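Local coordinates for protein serine--tRNA ligase (Pyrococcus horikoshii, PDB 2DQ0) that probably charges tRNA(Ser), and also tRNA(Sec), with serine at the expense of ATP, the latter as the precursor of selenocysteinyl-tRNA, at residues F308-P313 against L385-R390. Sequence-based numbering, arbitrary orientation.
Sequences FVYSRP and LNIRFR
Tyr310 and Ile387 form one of two apolar patches in this contact, the isoleucine meeting the tyrosine ring along its edge. Tyr310 CE2 lies 3.8 Å from Ile387 CD1 and 3.9 Å from Ile387 CG2, so both branches of the isoleucine meet the CD2–CE2 edge, close to the ring plane. The fork follows from the isoleucine torsions: CG2, the methyl branch, lies beside the carbonyl carbon, and the CD1 methyl is carried to the ring by CG1, which lies beside the backbone N (chi1 -61°). Beyond the ring, the phenol OH is hydrogen-bonded to the carbonyl of Leu257, which ties the tyrosine of the sheet to helix 254-259, and His261, beyond the helix, packs edge-to-face with the ring.

A second apolar patch lies just past the end of strand 301-311, where Pro313 and Phe389 approach from opposite directions and Pro313 CD comes within 4.0 Å of Phe389 CZ.

Both segments belong to the mixed, mainly antiparallel sheet of the class II synthetase catalytic core. Strands 301-311 and 387-390 each pair with strand 398-406, and they meet through side chains, their CA atoms being 9.4 Å apart at Tyr310 and Ile387. The Tyr310 side chain lies about 13 Å from the bound seryl-adenylate analogue, not in contact with it.

The remaining contact is between a charged group and an aromatic ring. Arg312 NH1 reaches the edge of Phe389, 3.6 Å from CE2, with the guanidinium and ring planes 78° apart, so this is not a stacked cation-pi arrangement. An extended chain from CG to NE carries the guanidinium across to the ring edge, the side chains crossing at about a right angle, and a salt bridge from Arg312 NH2 to Asp391 OD2 holds the group there. Leu271 touches both Arg312 and Phe389.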
ATOM      1  N   PHE A 308       7.621 -15.666   9.267  1.00 43.55           N
ATOM      2  CA  PHE A 308       6.377 -16.356   9.596  1.00 43.30           C
ATOM      3  C   PHE A 308       6.642 -17.848   9.515  1.00 50.70           C
ATOM      4  O   PHE A 308       7.299 -18.324   8.578  1.00 44.20           O
ATOM      5  CB  PHE A 308       5.262 -15.955   8.656  1.00 43.69           C
ATOM      6  CG  PHE A 308       3.895 -16.425   9.092  1.00 49.88           C
ATOM      7  CD1 PHE A 308       3.496 -17.757   8.898  1.00 39.26           C
ATOM      8  CD2 PHE A 308       2.981 -15.518   9.644  1.00 43.61           C
ATOM      9  CE1 PHE A 308       2.206 -18.167   9.240  1.00 47.07           C
ATOM     10  CE2 PHE A 308       1.692 -15.914   9.990  1.00 48.57           C
ATOM     11  CZ  PHE A 308       1.296 -17.245   9.788  1.00 47.46           C
ATOM     12  N   VAL A 309       6.109 -18.570  10.504  1.00 52.72           N
ATOM     13  CA  VAL A 309       6.307 -20.006  10.660  1.00 41.69           C
ATOM     14  C   VAL A 309       5.073 -20.869  10.909  1.00 49.13           C
ATOM     15  O   VAL A 309       4.195 -20.539  11.720  1.00 40.64           O
ATOM     16  CB  VAL A 309       7.284 -20.273  11.829  1.00 42.36           C
ATOM     17  CG1 VAL A 309       7.398 -21.760  12.105  1.00 45.17           C
ATOM     18  CG2 VAL A 309       8.644 -19.698  11.502  1.00 40.31           C
ATOM     19  N   TYR A 310       5.030 -21.993  10.196  1.00 54.50           N
ATOM     20  CA  TYR A 310       3.972 -22.985  10.345  1.00 50.97           C
ATOM     21  C   TYR A 310       4.740 -24.177  10.865  1.00 54.94           C
ATOM     22  O   TYR A 310       5.640 -24.659  10.184  1.00 53.74           O
ATOM     23  CB  TYR A 310       3.367 -23.393   9.007  1.00 48.24           C
ATOM     24  CG  TYR A 310       2.498 -22.380   8.314  1.00 48.63           C
ATOM     25  CD1 TYR A 310       3.056 -21.317   7.598  1.00 48.05           C
ATOM     26  CD2 TYR A 310       1.112 -22.524   8.304  1.00 49.30           C
ATOM     27  CE1 TYR A 310       2.249 -20.431   6.882  1.00 42.86           C
ATOM     28  CE2 TYR A 310       0.296 -21.638   7.588  1.00 46.68           C
ATOM     29  CZ  TYR A 310       0.873 -20.597   6.880  1.00 47.63           C
ATOM     30  OH  TYR A 310       0.070 -19.734   6.161  1.00 50.27           O
ATOM     31  N   SER A 311       4.416 -24.647  12.063  1.00 59.60           N
ATOM     32  CA  SER A 311       5.116 -25.810  12.605  1.00 66.11           C
ATOM     33  C   SER A 311       4.168 -26.823  13.255  1.00 69.54           C
ATOM     34  O   SER A 311       2.947 -26.612  13.348  1.00 65.83           O
ATOM     35  CB  SER A 311       6.166 -25.384  13.641  1.00 67.50           C
ATOM     36  OG  SER A 311       5.573 -25.158  14.911  1.00 59.86           O
ATOM     37  N   ARG A 312       4.745 -27.938  13.687  1.00 67.75           N
ATOM     38  CA  ARG A 312       3.974 -28.956  14.376  1.00 65.34           C
ATOM     39  C   ARG A 312       3.814 -28.381  15.774  1.00 59.76           C
ATOM     40  O   ARG A 312       4.724 -27.742  16.295  1.00 57.41           O
ATOM     41  CB  ARG A 312       4.771 -30.256  14.477  1.00 70.37           C
ATOM     42  CG  ARG A 312       5.295 -30.758  13.161  1.00 77.25           C
ATOM     43  CD  ARG A 312       6.329 -31.866  13.333  1.00 78.63           C
ATOM     44  NE  ARG A 312       6.313 -32.717  12.152  1.00 76.60           N
ATOM     45  CZ  ARG A 312       5.336 -33.579  11.878  1.00 74.01           C
ATOM     46  NH1 ARG A 312       4.309 -33.718  12.715  1.00 61.23           N
ATOM     47  NH2 ARG A 312       5.358 -34.259  10.738  1.00 69.40           N
ATOM     48  N   PRO A 313       2.656 -28.587  16.396  1.00 54.50           N
ATOM     49  CA  PRO A 313       2.458 -28.063  17.746  1.00 59.69           C
ATOM     50  C   PRO A 313       3.639 -28.380  18.679  1.00 65.19           C
ATOM     51  O   PRO A 313       4.021 -27.561  19.531  1.00 71.06           O
ATOM     52  CB  PRO A 313       1.165 -28.746  18.176  1.00 50.52           C
ATOM     53  CG  PRO A 313       0.379 -28.749  16.888  1.00 52.27           C
ATOM     54  CD  PRO A 313       1.417 -29.178  15.862  1.00 51.33           C
ATOM     55  N   LEU A 385      -8.453 -19.848  10.457  1.00 51.12           N
ATOM     56  CA  LEU A 385      -8.244 -19.969   9.025  1.00 53.54           C
ATOM     57  C   LEU A 385      -8.342 -21.403   8.512  1.00 55.22           C
ATOM     58  O   LEU A 385      -8.165 -21.653   7.320  1.00 49.58           O
ATOM     59  CB  LEU A 385      -6.883 -19.377   8.674  1.00 54.31           C
ATOM     60  CG  LEU A 385      -6.801 -17.907   9.072  1.00 54.42           C
ATOM     61  CD1 LEU A 385      -5.373 -17.376   8.901  1.00 48.22           C
ATOM     62  CD2 LEU A 385      -7.811 -17.132   8.230  1.00 50.05           C
ATOM     63  N   ASN A 386      -8.646 -22.331   9.416  1.00 55.48           N
ATOM     64  CA  ASN A 386      -8.753 -23.753   9.091  1.00 54.80           C
ATOM     65  C   ASN A 386      -7.473 -24.278   8.457  1.00 49.00           C
ATOM     66  O   ASN A 386      -7.478 -24.772   7.338  1.00 53.20           O
ATOM     67  CB  ASN A 386      -9.934 -24.010   8.154  1.00 60.75           C
ATOM     68  CG  ASN A 386     -10.105 -25.489   7.811  1.00 72.35           C
ATOM     69  OD1 ASN A 386     -10.982 -25.849   7.026  1.00 77.88           O
ATOM     70  ND2 ASN A 386      -9.262 -26.350   8.394  1.00 79.55           N
ATOM     71  N   ILE A 387      -6.371 -24.163   9.180  1.00 44.94           N
ATOM     72  CA  ILE A 387      -5.102 -24.629   8.673  1.00 49.97           C
ATOM     73  C   ILE A 387      -4.674 -25.835   9.482  1.00 56.22           C
ATOM     74  O   ILE A 387      -4.179 -25.716  10.608  1.00 60.97           O
ATOM     75  CB  ILE A 387      -4.043 -23.536   8.766  1.00 52.55           C
ATOM     76  CG1 ILE A 387      -4.474 -22.344   7.914  1.00 55.37           C
ATOM     77  CG2 ILE A 387      -2.707 -24.060   8.291  1.00 46.39           C
ATOM     78  CD1 ILE A 387      -3.500 -21.216   7.958  1.00 63.92           C
ATOM     79  N   ARG A 388      -4.882 -27.005   8.892  1.00 56.44           N
ATOM     80  CA  ARG A 388      -4.535 -28.257   9.529  1.00 59.11           C
ATOM     81  C   ARG A 388      -3.477 -28.976   8.723  1.00 64.51           C
ATOM     82  O   ARG A 388      -3.053 -28.510   7.657  1.00 64.12           O
ATOM     83  CB  ARG A 388      -5.778 -29.135   9.645  1.00 56.05           C
ATOM     84  CG  ARG A 388      -6.881 -28.506  10.466  1.00 63.91           C
ATOM     85  CD  ARG A 388      -8.098 -29.369  10.489  1.00 59.89           C
ATOM     86  NE  ARG A 388      -8.682 -29.507   9.163  1.00 71.52           N
ATOM     87  CZ  ARG A 388      -9.734 -30.276   8.892  1.00 75.37           C
ATOM     88  NH1 ARG A 388     -10.207 -30.336   7.656  1.00 75.62           N
ATOM     89  NH2 ARG A 388     -10.304 -30.993   9.857  1.00 77.41           N
ATOM     90  N   PHE A 389      -3.050 -30.118   9.248  1.00 64.21           N
ATOM     91  CA  PHE A 389      -2.055 -30.940   8.584  1.00 64.76           C
ATOM     92  C   PHE A 389      -2.282 -32.385   9.001  1.00 68.43           C
ATOM     93  O   PHE A 389      -2.884 -32.648  10.044  1.00 65.70           O
ATOM     94  CB  PHE A 389      -0.650 -30.510   8.992  1.00 60.77           C
ATOM     95  CG  PHE A 389      -0.277 -30.923  10.382  1.00 61.45           C
ATOM     96  CD1 PHE A 389      -0.990 -30.447  11.475  1.00 52.75           C
ATOM     97  CD2 PHE A 389       0.771 -31.813  10.594  1.00 59.96           C
ATOM     98  CE1 PHE A 389      -0.673 -30.849  12.766  1.00 61.66           C
ATOM     99  CE2 PHE A 389       1.104 -32.227  11.881  1.00 63.51           C
ATOM    100  CZ  PHE A 389       0.378 -31.743  12.977  1.00 58.73           C
ATOM    101  N   ARG A 390      -1.813 -33.316   8.175  1.00 71.61           N
ATOM    102  CA  ARG A 390      -1.932 -34.743   8.465  1.00 69.42           C
ATOM    103  C   ARG A 390      -0.581 -35.355   8.104  1.00 71.60           C
ATOM    104  O   ARG A 390       0.021 -35.004   7.090  1.00 73.54           O
ATOM    105  CB  ARG A 390      -3.078 -35.370   7.648  1.00 66.96           C
ATOM    106  CG  ARG A 390      -2.707 -35.913   6.266  1.00 74.53           C
ATOM    107  CD  ARG A 390      -3.897 -35.873   5.312  1.00 71.98           C
ATOM    108  NE  ARG A 390      -5.131 -36.361   5.928  1.00 71.24           N
ATOM    109  CZ  ARG A 390      -6.347 -36.169   5.416  1.00 70.62           C
ATOM    110  NH1 ARG A 390      -7.421 -36.650   6.036  1.00 67.49           N
ATOM    111  NH2 ARG A 390      -6.493 -35.485   4.284  1.00 57.12           N
TER